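Local coordinates for protein polycyclic ketone monooxygenase (Myceliophthora thermophila, PDB 5MQ6) that uses FAD and NADPH to insert one oxygen atom beside a ketone carbonyl, giving esters or lactones, with particular activity on polycyclic ketones, at residues Gly485-Pro488 against Ala489-Thr492; Ser503-Asp506 against Lys507-His511; Phe42-Leu45 against Lys46-Gly49; Glu570-Ser573 against Glu574-Glu577; Ser580-Ile583 against Met584-Ala587. All coordinates share one frame; numbering follows the deposited sequence.

Five local contacts, each made between adjoining segments of the chain, follow one another in series; none nests in or crosses another. Interaction 3 comes first, turning the chain out of strand 42-44, whose Phe42 meets the NADPH adenine. Interaction 1 starts helix 488-492, whose last residue meets the FAD adenine. Interaction 2 spans helix 504-511 and touches interaction 1 through Asp505 with Ser487 and Trp508 with Gly485. Interaction 4 turns strand 567-571 into helix 573-585 and is tied to interaction 2 by Lys507-Glu576 and His511-Glu577. Interaction 5 lies at the far end of that same helix, about 15 Å from interaction 4 between centres.

Interaction 1: residues Gly485-Pro488 against Ala489-Thr492; sequences GGSP and AVRT. With FAD (flavin-adenine dinucleotide), chain B.
A serine N-cap opens the short helix 488-492, which delivers Thr492 to the adenine end of FAD. Ser487 OG sits before the first turn and accepts two weak bonds, from Ala489 N at 3.2 Å and from Val490 N at 3.3 Å, the second nearly straight (173°). The hydroxyl reaches both amides because it stands anti to the serine's own backbone N (chi1 174°), and Asp505 of the next helix grips it from outside. Arg491 N closes the first full turn on Ser487 O. The arginine side chain then runs back toward the loop: straight to CD, it bends at chi3 (60°), and its guanidinium passes over Pro488, whose CA lies against one face, 3.6 Å from Arg491 NH2. At the guanidinium edge Arg491 NH1 gives a 3.0 Å bond to Gly486 O, arriving well above the plane of that carbonyl while the oxygen stays close to the guanidinium plane. A water donates to Gly486 O and accepts from Arg491 NH2, so the arginine holds the same carbonyl directly and through solvent. Gly486 has a positive phi, in a conformation in which a beta carbon would press on the preceding carbonyl oxygen. At the other end of the helix, Thr492 O accepts an almost linear bond of 2.9 Å from FAD N6A.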
# COMPACT_ATOMS: atom_id res chain seq x y z
N GLY A 485 -4.91 13.42 -5.47
CA GLY A 485 -4.75 13.09 -6.90
C GLY A 485 -3.41 12.41 -7.21
O GLY A 485 -2.87 12.59 -8.31
N GLY A 486 -2.86 11.65 -6.24
CA GLY A 486 -1.51 11.09 -6.39
C GLY A 486 -0.34 12.01 -6.07
O GLY A 486 0.76 11.66 -6.36
N SER A 487 -0.54 13.17 -5.47
CA SER A 487 0.55 14.09 -5.19
C SER A 487 1.56 13.39 -4.32
O SER A 487 1.19 12.86 -3.27
CB SER A 487 0.03 15.29 -4.40
OG SER A 487 1.05 16.13 -4.01
N PRO A 488 2.86 13.34 -4.75
CA PRO A 488 3.76 12.74 -3.77
C PRO A 488 3.83 13.50 -2.44
O PRO A 488 4.12 12.91 -1.43
CB PRO A 488 5.09 12.70 -4.52
CG PRO A 488 4.70 12.62 -5.99
CD PRO A 488 3.55 13.60 -6.01
N ALA A 489 3.51 14.79 -2.42
CA ALA A 489 3.55 15.59 -1.21
C ALA A 489 2.41 15.19 -0.27
O ALA A 489 2.61 14.90 0.96
CB ALA A 489 3.41 17.05 -1.58
N VAL A 490 1.20 15.18 -0.83
CA VAL A 490 0.05 14.82 -0.00
C VAL A 490 0.20 13.42 0.49
O VAL A 490 -0.03 13.16 1.66
CB VAL A 490 -1.30 14.92 -0.72
CG1 VAL A 490 -2.46 14.52 0.19
CG2 VAL A 490 -1.53 16.37 -1.17
N ARG A 491 0.56 12.50 -0.37
CA ARG A 491 0.66 11.16 0.08
C ARG A 491 1.70 10.92 1.18
O ARG A 491 1.55 10.06 1.99
CB ARG A 491 1.00 10.30 -1.08
CG ARG A 491 1.20 8.87 -0.65
CD ARG A 491 1.35 7.96 -1.86
NE ARG A 491 2.50 8.31 -2.73
CZ ARG A 491 2.44 9.02 -3.85
NH1 ARG A 491 1.27 9.52 -4.28
NH2 ARG A 491 3.58 9.22 -4.56
N THR A 492 2.77 11.68 1.19
CA THR A 492 3.78 11.51 2.22
C THR A 492 3.52 12.38 3.42
O THR A 492 4.17 12.19 4.44
CB THR A 492 5.29 11.50 1.71
OG1 THR A 492 6.12 12.52 2.24
CG2 THR A 492 5.48 11.37 0.33
PA FAD B . 5.91 1.46 4.14
O1A FAD B . 4.56 2.07 4.33
O2A FAD B . 6.17 0.01 4.48
O5B FAD B . 6.97 2.34 4.96
C5B FAD B . 6.95 3.72 4.86
C4B FAD B . 7.30 4.31 6.22
O4B FAD B . 7.49 5.72 6.02
C3B FAD B . 6.24 4.16 7.30
O3B FAD B . 6.84 3.77 8.51
C2B FAD B . 5.65 5.54 7.43
O2B FAD B . 5.16 5.80 8.72
C1B FAD B . 6.85 6.39 7.07
N9A FAD B . 6.49 7.73 6.68
C8A FAD B . 5.58 8.08 5.72
N7A FAD B . 5.51 9.41 5.69
C5A FAD B . 6.32 9.94 6.61
C6A FAD B . 6.69 11.31 7.02
N6A FAD B . 6.17 12.42 6.52
N1A FAD B . 7.62 11.36 7.94
C2A FAD B . 8.17 10.27 8.51
N3A FAD B . 7.91 9.01 8.24
C4A FAD B . 6.95 8.82 7.28
N1 FAD B . 1.66 -5.35 -0.21
C2 FAD B . 2.00 -6.46 -0.95
O2 FAD B . 2.49 -6.35 -2.06
N3 FAD B . 1.79 -7.70 -0.46
C4 FAD B . 1.25 -7.85 0.76
O4 FAD B . 1.09 -9.00 1.15
C4X FAD B . 0.85 -6.73 1.63
N5 FAD B . 0.26 -6.85 2.87
C5X FAD B . -0.05 -5.72 3.55
C6 FAD B . -0.69 -5.81 4.88
C7 FAD B . -1.00 -4.53 5.53
C7M FAD B . -1.65 -4.49 6.90
C8 FAD B . -0.71 -3.21 4.90
C8M FAD B . -1.02 -1.87 5.56
C9 FAD B . -0.13 -3.16 3.65
C9A FAD B . 0.21 -4.36 2.96
N10 FAD B . 0.78 -4.25 1.68
C10 FAD B . 1.13 -5.43 1.01
C1' FAD B . 1.14 -2.95 1.07
C2' FAD B . 2.50 -2.51 1.75
O2' FAD B . 2.35 -1.17 2.25
C3' FAD B . 3.76 -2.64 0.83
O3' FAD B . 3.91 -4.00 0.42
C4' FAD B . 5.14 -2.31 1.47
O4' FAD B . 5.33 -2.83 2.86
C5' FAD B . 5.40 -0.79 1.40
O5' FAD B . 6.83 -0.60 1.62
P FAD B . 7.25 0.97 1.66
O1P FAD B . 8.65 0.98 2.37
O2P FAD B . 7.02 1.51 0.24
O3P FAD B . 6.09 1.71 2.56
O HOH W 1 2.71 9.91 -7.24

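Interaction 2: residues Ser503-Asp506 against Lys507-His511; sequences SLDD and KWQTH
Asp506 O is gripped twice by Thr510, through the backbone Thr510 N at 2.9 Å and through the hydroxyl Thr510 OG1 at 2.7 Å. The hydroxyl folds back onto the preceding turn because chi1 (61°) places OG1 between its own backbone N and carbonyl carbon; it meets the oxygen from above the carbonyl plane. One residue earlier along the helix, Gln509 NE2 gives Asp505 OD1 a 2.8 Å bond. The oxygen lies almost in the amide plane, yet the nitrogen approaches the syn side of the carboxylate from 29° out of its plane, the two flat groups being turned 58° apart. Asp505 OD1 also receives Ser487, and Gln509 NE2 also reaches Gly484 O, so this pair ties the helix to the loop ahead of helix 488-492. All of this lies on helix 504-511, whose N-cap is Ser503: its OG accepts from Asp506 N at 3.2 Å, nearly straight. Backbone bonds of the i to i+4 kind follow, beginning with Lys507 N to Ser503 O at 3.0 Å. Toward the buried side, Leu504 CD1 approaches Trp508 CE3 at 4.3 Å, and both side chains rest on Pro488; the indole NE1 is bonded to Gly485 O. The extended Lys507 leads away from this turn to a salt bridge with Glu576.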
# COMPACT_ATOMS: atom_id res chain seq x y z
N SER A 503 5.67 25.01 -4.79
CA SER A 503 5.11 23.86 -4.09
C SER A 503 4.79 22.71 -5.02
O SER A 503 4.05 22.85 -6.02
CB SER A 503 3.84 24.23 -3.36
OG SER A 503 3.19 22.98 -3.07
N LEU A 504 5.29 21.53 -4.69
CA LEU A 504 5.03 20.37 -5.56
C LEU A 504 3.52 20.17 -5.69
O LEU A 504 2.98 19.93 -6.80
CB LEU A 504 5.71 19.09 -5.03
CG LEU A 504 5.54 17.83 -5.90
CD1 LEU A 504 6.01 18.07 -7.33
CD2 LEU A 504 6.28 16.65 -5.33
N ASP A 505 2.84 20.28 -4.56
CA ASP A 505 1.43 19.96 -4.56
C ASP A 505 0.62 20.99 -5.32
O ASP A 505 -0.32 20.66 -6.00
CB ASP A 505 0.87 19.76 -3.14
CG ASP A 505 -0.50 19.13 -3.18
OD1 ASP A 505 -0.68 18.07 -3.83
OD2 ASP A 505 -1.42 19.76 -2.61
N ASP A 506 0.97 22.23 -5.21
CA ASP A 506 0.27 23.26 -5.99
C ASP A 506 0.45 23.01 -7.47
O ASP A 506 -0.53 23.01 -8.22
CB ASP A 506 0.74 24.63 -5.62
CG ASP A 506 0.41 24.99 -4.16
OD1 ASP A 506 -0.52 24.41 -3.55
OD2 ASP A 506 1.13 25.86 -3.61
N LYS A 507 1.68 22.71 -7.90
CA LYS A 507 1.88 22.30 -9.32
C LYS A 507 0.95 21.13 -9.69
O LYS A 507 0.25 21.14 -10.70
CB LYS A 507 3.32 21.89 -9.54
CG LYS A 507 3.73 21.62 -10.98
CD LYS A 507 5.16 21.13 -11.08
CE LYS A 507 5.44 20.50 -12.44
NZ LYS A 507 6.79 19.84 -12.50
N TRP A 508 0.96 20.09 -8.86
CA TRP A 508 0.19 18.90 -9.13
C TRP A 508 -1.31 19.20 -9.29
O TRP A 508 -1.96 18.69 -10.17
CB TRP A 508 0.31 17.97 -7.92
CG TRP A 508 0.20 16.56 -8.28
CD1 TRP A 508 -0.91 15.78 -8.23
CD2 TRP A 508 1.27 15.74 -8.76
NE1 TRP A 508 -0.59 14.49 -8.62
CE2 TRP A 508 0.75 14.43 -8.93
CE3 TRP A 508 2.63 15.96 -9.00
CZ2 TRP A 508 1.50 13.40 -9.35
CZ3 TRP A 508 3.39 14.89 -9.43
CH2 TRP A 508 2.84 13.65 -9.59
N GLN A 509 -1.85 20.00 -8.37
CA GLN A 509 -3.30 20.30 -8.33
C GLN A 509 -3.70 21.28 -9.45
O GLN A 509 -4.77 21.16 -10.00
CB GLN A 509 -3.69 20.88 -7.00
CG GLN A 509 -3.47 20.09 -5.73
CD GLN A 509 -3.85 18.61 -5.86
OE1 GLN A 509 -4.82 18.30 -6.52
NE2 GLN A 509 -3.07 17.72 -5.24
N THR A 510 -2.82 22.22 -9.78
CA THR A 510 -3.11 23.24 -10.73
C THR A 510 -2.83 22.86 -12.14
O THR A 510 -3.63 23.12 -12.99
CB THR A 510 -2.34 24.54 -10.46
OG1 THR A 510 -0.93 24.29 -10.54
CG2 THR A 510 -2.66 25.11 -9.08
N HIS A 511 -1.67 22.26 -12.43
CA HIS A 511 -1.27 21.91 -13.78
C HIS A 511 -1.55 20.43 -14.08
O HIS A 511 -1.63 20.03 -15.28
CB HIS A 511 0.22 22.27 -13.93
CG HIS A 511 0.94 21.63 -15.11
ND1 HIS A 511 0.78 22.05 -16.42
CD2 HIS A 511 1.92 20.68 -15.14
CE1 HIS A 511 1.55 21.32 -17.21
NE2 HIS A 511 2.26 20.50 -16.46

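Interaction 3: residues Phe42-Leu45 against Lys46-Gly49; sequences FIRL and KEVG. With NDP (NADPH dihydro-nicotinamide-adenine-dinucleotide phosphate), chain C.
The side chains of Arg44 and Glu47 run side by side, pointing the same way, with guanidinium and carboxylate planes 41° apart. Glu47 OE1 stands oblique to the guanidinium, and the salt bridge to Arg44 NH1 is long, 3.9 Å. Closer contact is made lower down: the extended Glu47 chain (chi2 165°) carries its carboxylate out beside Arg44 CD, which Glu47 OE2 touches at 3.6 Å. The third flat group, the ring of Phe42, meets the NADPH adenine by its edge: Phe42 CE1 comes to 3.4 Å from N7A of the nucleotide, which is near the ring plane. Lys46 CE also packs on Arg44 CD, at 3.9 Å. Arg44 NE and Lys46 NZ stay 5.2 Å apart, and the nearby Glu47 carboxylate probably offsets part of their repulsion. Beneath these charged chains the backbone makes a short 3-10 turn following the strand. Glu47 N makes a weak bond to Arg44 O, and Val48 N a straighter one (166°) to Leu45 O, 3.2 Å long, both i to i+3. The turn brings Ile43 back against its far limb, with Ile43 CD1 against Glu47 O at 3.3 Å and Ile43 CG2 meeting Val48 CG2 at 3.9 Å, the two aliphatic chains crossing at about a right angle. The turn thus leads from strand 42-44, paired antiparallel with strand 230-232, toward helix 51-54: Ile43, Leu45 and Val48 all pack on Val231 of the partner strand, while Leu45 and Val48 also reach Phe53 of the helix.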
# COMPACT_ATOMS: atom_id res chain seq x y z
N PHE A 42 -14.15 9.97 6.08
CA PHE A 42 -13.06 9.38 6.87
C PHE A 42 -12.26 10.51 7.43
O PHE A 42 -12.28 11.59 6.90
CB PHE A 42 -12.13 8.46 6.04
CG PHE A 42 -12.85 7.24 5.44
CD1 PHE A 42 -13.46 6.30 6.27
CD2 PHE A 42 -12.92 7.05 4.04
CE1 PHE A 42 -14.14 5.18 5.72
CE2 PHE A 42 -13.60 5.95 3.49
CZ PHE A 42 -14.22 5.00 4.32
N ILE A 43 -11.58 10.26 8.53
CA ILE A 43 -10.61 11.20 9.05
C ILE A 43 -9.42 10.39 9.52
O ILE A 43 -9.59 9.24 10.01
CB ILE A 43 -11.17 12.14 10.16
CG1 ILE A 43 -10.05 13.02 10.78
CG2 ILE A 43 -11.93 11.41 11.26
CD1 ILE A 43 -10.62 14.14 11.60
N ARG A 44 -8.22 10.95 9.35
CA ARG A 44 -7.06 10.31 9.93
C ARG A 44 -7.18 10.27 11.45
O ARG A 44 -7.54 11.27 12.13
CB ARG A 44 -5.76 11.01 9.57
CG ARG A 44 -5.51 11.20 8.10
CD ARG A 44 -4.40 12.24 7.94
NE ARG A 44 -3.90 12.22 6.57
CZ ARG A 44 -4.53 12.76 5.52
NH1 ARG A 44 -5.69 13.40 5.67
NH2 ARG A 44 -3.98 12.67 4.30
N LEU A 45 -6.82 9.12 11.98
CA LEU A 45 -6.79 8.88 13.41
C LEU A 45 -6.01 9.99 14.13
O LEU A 45 -6.54 10.61 15.07
CB LEU A 45 -6.16 7.51 13.71
CG LEU A 45 -6.50 6.79 15.01
CD1 LEU A 45 -8.00 6.85 15.36
CD2 LEU A 45 -5.98 5.34 14.95
N LYS A 46 -4.78 10.26 13.64
CA LYS A 46 -3.96 11.28 14.23
C LYS A 46 -4.52 12.72 14.10
O LYS A 46 -4.07 13.56 14.84
CB LYS A 46 -2.55 11.25 13.63
CG LYS A 46 -2.50 11.87 12.26
CD LYS A 46 -1.14 11.70 11.65
CE LYS A 46 -1.19 12.16 10.20
NZ LYS A 46 0.22 12.20 9.77
N GLU A 47 -5.45 13.00 13.19
CA GLU A 47 -6.19 14.30 13.19
C GLU A 47 -7.59 14.38 13.87
O GLU A 47 -8.31 15.38 13.65
CB GLU A 47 -6.36 14.77 11.76
CG GLU A 47 -5.06 15.29 11.18
CD GLU A 47 -5.12 15.42 9.67
OE1 GLU A 47 -6.22 15.25 9.06
OE2 GLU A 47 -4.03 15.67 9.11
N VAL A 48 -8.01 13.38 14.65
CA VAL A 48 -9.34 13.45 15.25
C VAL A 48 -9.30 14.54 16.34
O VAL A 48 -8.26 14.69 17.02
CB VAL A 48 -9.81 12.08 15.81
CG1 VAL A 48 -11.03 12.25 16.73
CG2 VAL A 48 -10.14 11.13 14.66
N GLY A 49 -10.39 15.31 16.48
CA GLY A 49 -10.50 16.34 17.55
C GLY A 49 -9.99 15.87 18.93
O GLY A 49 -9.02 16.41 19.48
PA NDP C . -9.63 -1.49 4.16
O1A NDP C . -9.68 0.05 3.85
O2A NDP C . -9.36 -2.53 3.11
O5B NDP C . -10.96 -1.83 4.99
C5B NDP C . -11.59 -0.92 5.86
C4B NDP C . -12.93 -1.57 6.15
O4B NDP C . -13.71 -0.72 7.03
C3B NDP C . -13.73 -1.82 4.87
O3B NDP C . -14.22 -3.17 4.88
C2B NDP C . -14.79 -0.74 4.99
O2B NDP C . -16.01 -1.01 4.24
C1B NDP C . -15.00 -0.65 6.48
N9A NDP C . -15.67 0.60 6.84
C8A NDP C . -15.32 1.88 6.51
N7A NDP C . -16.22 2.77 6.99
C5A NDP C . -17.14 2.00 7.63
C6A NDP C . -18.38 2.28 8.33
N6A NDP C . -18.75 3.55 8.44
N1A NDP C . -19.06 1.24 8.85
C2A NDP C . -18.67 -0.07 8.73
N3A NDP C . -17.55 -0.43 8.08
C4A NDP C . -16.79 0.57 7.53
O3 NDP C . -8.52 -1.78 5.27
PN NDP C . -7.70 -3.15 5.67
O1N NDP C . -6.81 -2.73 6.88
O2N NDP C . -8.64 -4.32 5.88
O5D NDP C . -6.77 -3.47 4.38
C5D NDP C . -5.93 -2.40 3.85
C4D NDP C . -4.88 -2.93 2.89
O4D NDP C . -3.88 -3.70 3.60
C3D NDP C . -5.50 -4.01 1.99
O3D NDP C . -6.50 -3.55 1.00
C2D NDP C . -4.25 -4.79 1.54
O2D NDP C . -3.52 -4.07 0.50
C1D NDP C . -3.52 -4.93 2.87
P2B NDP C . -16.13 -0.48 2.72
O1X NDP C . -15.63 0.97 2.77
O2X NDP C . -17.60 -0.46 2.34
O3X NDP C . -15.38 -1.49 1.83

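Interaction 4: residues Glu570-Ser573 against Glu574-Glu577; sequences EVTS and EAEE
Thr572 OG1 accepts from Ala575 N at 3.1 Å, satisfying an amide of the first helical turn. The hydroxyl stands between the threonine's own backbone N and carbonyl carbon (chi1 61°), which turns it toward the helix, and it also touches Ala575 CB at 3.3 Å. It has a second polar partner in Gly648 O, beside the neighbouring strand. Thr572 O takes the next amide, Glu576 N, at 3.1 Å in a nearly straight bond (173°), and Ser573 O receives Glu577 N at 2.9 Å in a more bent one (141°). The carboxylates of Glu576 and Glu577 find their partners elsewhere. Glu576 carries its acid group back past Val571, crossing it at about a right angle, with Glu576 OE1 4.0 Å from Val571 CG1. There its OE2 pairs with Lys507 in a salt bridge while OE1 accepts from Asn522 N, so the buried carboxylate is satisfied at both oxygens. Glu577 OE1 meets His511, and its OE2 pairs with Arg622. Val571 CG2 also touches Ala575 CB at 3.9 Å, an apolar contact across the junction. The arrangement is a threonine N-cap at a strand-to-helix junction, where the end of strand 567-571, paired antiparallel with strand 649-653, passes directly into helix 573-585.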
# COMPACT_ATOMS: atom_id res chain seq x y z
N GLU A 570 17.77 16.95 -12.91
CA GLU A 570 16.44 17.57 -12.91
C GLU A 570 15.75 17.29 -14.21
O GLU A 570 16.30 17.60 -15.26
CB GLU A 570 16.51 19.11 -12.77
CG GLU A 570 15.15 19.68 -12.45
CD GLU A 570 15.11 21.16 -12.18
OE1 GLU A 570 16.16 21.79 -12.12
OE2 GLU A 570 14.01 21.70 -12.04
N VAL A 571 14.61 16.62 -14.15
CA VAL A 571 13.85 16.39 -15.40
C VAL A 571 13.39 17.76 -16.01
O VAL A 571 13.02 18.72 -15.27
CB VAL A 571 12.64 15.48 -15.22
CG1 VAL A 571 11.56 16.06 -14.32
CG2 VAL A 571 12.01 15.10 -16.58
N THR A 572 13.37 17.83 -17.32
CA THR A 572 12.86 19.07 -17.95
C THR A 572 11.31 19.12 -18.01
O THR A 572 10.63 18.10 -17.98
CB THR A 572 13.40 19.23 -19.37
OG1 THR A 572 12.96 18.13 -20.13
CG2 THR A 572 14.94 19.23 -19.39
N SER A 573 10.74 20.29 -18.15
CA SER A 573 9.27 20.43 -18.27
C SER A 573 8.78 19.73 -19.52
O SER A 573 7.74 19.12 -19.49
CB SER A 573 8.78 21.91 -18.24
OG SER A 573 9.52 22.62 -19.18
N GLU A 574 9.59 19.80 -20.58
CA GLU A 574 9.32 19.13 -21.87
C GLU A 574 9.19 17.68 -21.73
O GLU A 574 8.31 17.13 -22.34
CB GLU A 574 10.47 19.30 -22.90
CG GLU A 574 10.23 20.46 -23.76
CD GLU A 574 11.50 21.14 -24.09
OE1 GLU A 574 12.40 20.44 -24.61
OE2 GLU A 574 11.58 22.37 -23.80
N ALA A 575 10.15 17.07 -21.04
CA ALA A 575 10.20 15.59 -20.92
C ALA A 575 9.05 15.11 -20.03
O ALA A 575 8.34 14.16 -20.39
CB ALA A 575 11.53 15.13 -20.40
N GLU A 576 8.77 15.80 -18.93
CA GLU A 576 7.64 15.41 -18.07
C GLU A 576 6.28 15.60 -18.74
O GLU A 576 5.27 14.88 -18.49
CB GLU A 576 7.75 16.10 -16.73
CG GLU A 576 7.19 17.50 -16.65
CD GLU A 576 7.27 18.09 -15.26
OE1 GLU A 576 7.81 17.43 -14.33
OE2 GLU A 576 6.82 19.28 -15.09
N GLU A 577 6.22 16.61 -19.60
CA GLU A 577 4.99 16.89 -20.28
C GLU A 577 4.73 15.87 -21.41
O GLU A 577 3.62 15.41 -21.58
CB GLU A 577 5.01 18.32 -20.78
CG GLU A 577 3.64 18.84 -21.04
CD GLU A 577 2.85 19.11 -19.81
OE1 GLU A 577 3.33 19.06 -18.66
OE2 GLU A 577 1.68 19.39 -20.02

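Interaction 5: residues Ser580-Ile583 against Met584-Ala587; sequences SFEI and MKHA
Met584 lies along the ring of Phe581, three residues earlier on the same helix, in a Met-aromatic contact. Both side chains point the same way, and the thioether passes over one face of the ring: Met584 CE makes a CH-pi contact 3.9 Å from the ring centroid, only 10° off the normal, with SD at 4.0 Å and slightly further off axis. The chain gets there by staying extended beyond CG, which carries SD and CE along the ring. Lower down, Met584 CG touches Ser580 O at 3.4 Å, and Met584 N is bonded to the same oxygen. Glu582 carries the polar half. Bent at chi2 (67°), it turns its carboxylate toward the next turn, where each oxygen has its own partner. Glu582 OE1 takes Lys585 NZ at 2.8 Å on the syn side, a salt bridge, while Glu582 OE2 accepts from His586 NE2 at 2.9 Å. The oxygen lies in the imidazole plane, but the histidine comes from above the carboxylate, the two planes being 67° apart. A water donates to Glu582 OE2 at 2.7 Å and is only weakly held by Lys585 NZ. Farther along, His586 N bonds to Ile583 O, three residues back. The other ring nitrogen, His586 ND1, is bonded to Ser627, which leaves the imidazole held from two sides. With NE2 donating to a carboxylate, the ring carries a proton there, and the adjacent acid would probably favour a second proton, though nearby Lys585 would tend to offset that.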
# COMPACT_ATOMS: atom_id res chain seq x y z
N SER A 580 3.52 12.83 -19.58
CA SER A 580 2.16 13.07 -19.13
C SER A 580 1.13 12.90 -20.26
O SER A 580 0.07 12.30 -20.00
CB SER A 580 2.00 14.40 -18.35
OG SER A 580 3.01 14.59 -17.40
N PHE A 581 1.46 13.33 -21.49
CA PHE A 581 0.61 13.05 -22.65
C PHE A 581 0.66 11.55 -22.97
O PHE A 581 -0.33 10.98 -23.39
CB PHE A 581 0.93 13.95 -23.86
CG PHE A 581 0.29 15.30 -23.75
CD1 PHE A 581 0.78 16.23 -22.87
CD2 PHE A 581 -0.92 15.57 -24.42
CE1 PHE A 581 0.15 17.45 -22.66
CE2 PHE A 581 -1.57 16.81 -24.24
CZ PHE A 581 -1.04 17.75 -23.35
N GLU A 582 1.79 10.89 -22.75
CA GLU A 582 1.79 9.41 -22.86
C GLU A 582 0.75 8.81 -21.90
O GLU A 582 -0.05 7.96 -22.31
CB GLU A 582 3.17 8.79 -22.69
CG GLU A 582 3.29 7.30 -22.69
CD GLU A 582 2.95 6.66 -24.05
OE1 GLU A 582 2.86 7.38 -25.07
OE2 GLU A 582 2.80 5.40 -24.09
N ILE A 583 0.74 9.25 -20.64
CA ILE A 583 -0.14 8.68 -19.67
C ILE A 583 -1.64 8.90 -20.13
O ILE A 583 -2.47 7.95 -20.04
CB ILE A 583 0.11 9.28 -18.28
CG1 ILE A 583 1.55 8.88 -17.76
CG2 ILE A 583 -1.08 8.96 -17.32
CD1 ILE A 583 1.81 7.38 -17.56
N MET A 584 -1.94 10.09 -20.65
CA MET A 584 -3.30 10.43 -21.12
C MET A 584 -3.76 9.45 -22.19
O MET A 584 -4.91 8.99 -22.18
CB MET A 584 -3.33 11.80 -21.72
CG MET A 584 -3.23 12.92 -20.72
SD MET A 584 -3.20 14.51 -21.64
CE MET A 584 -2.51 15.61 -20.46
N LYS A 585 -2.82 9.06 -23.06
CA LYS A 585 -3.11 8.08 -24.11
C LYS A 585 -3.61 6.71 -23.56
O LYS A 585 -4.27 5.94 -24.26
CB LYS A 585 -1.86 7.95 -24.93
CG LYS A 585 -1.97 7.07 -26.12
CD LYS A 585 -0.75 7.25 -26.99
CE LYS A 585 0.29 6.27 -26.68
NZ LYS A 585 1.50 6.69 -27.44
N HIS A 586 -3.23 6.40 -22.32
CA HIS A 586 -3.58 5.13 -21.71
C HIS A 586 -4.85 5.12 -20.84
O HIS A 586 -5.22 4.05 -20.31
CB HIS A 586 -2.39 4.67 -20.85
CG HIS A 586 -1.22 4.24 -21.64
ND1 HIS A 586 -0.97 2.93 -21.94
CD2 HIS A 586 -0.22 4.94 -22.24
CE1 HIS A 586 0.15 2.83 -22.65
NE2 HIS A 586 0.60 4.05 -22.88
N ALA A 587 -5.52 6.29 -20.71
CA ALA A 587 -6.59 6.53 -19.74
C ALA A 587 -7.85 5.68 -20.01
O ALA A 587 -8.53 5.26 -19.08
CB ALA A 587 -6.92 8.02 -19.67
O HOH W 2 2.56 3.77 -26.25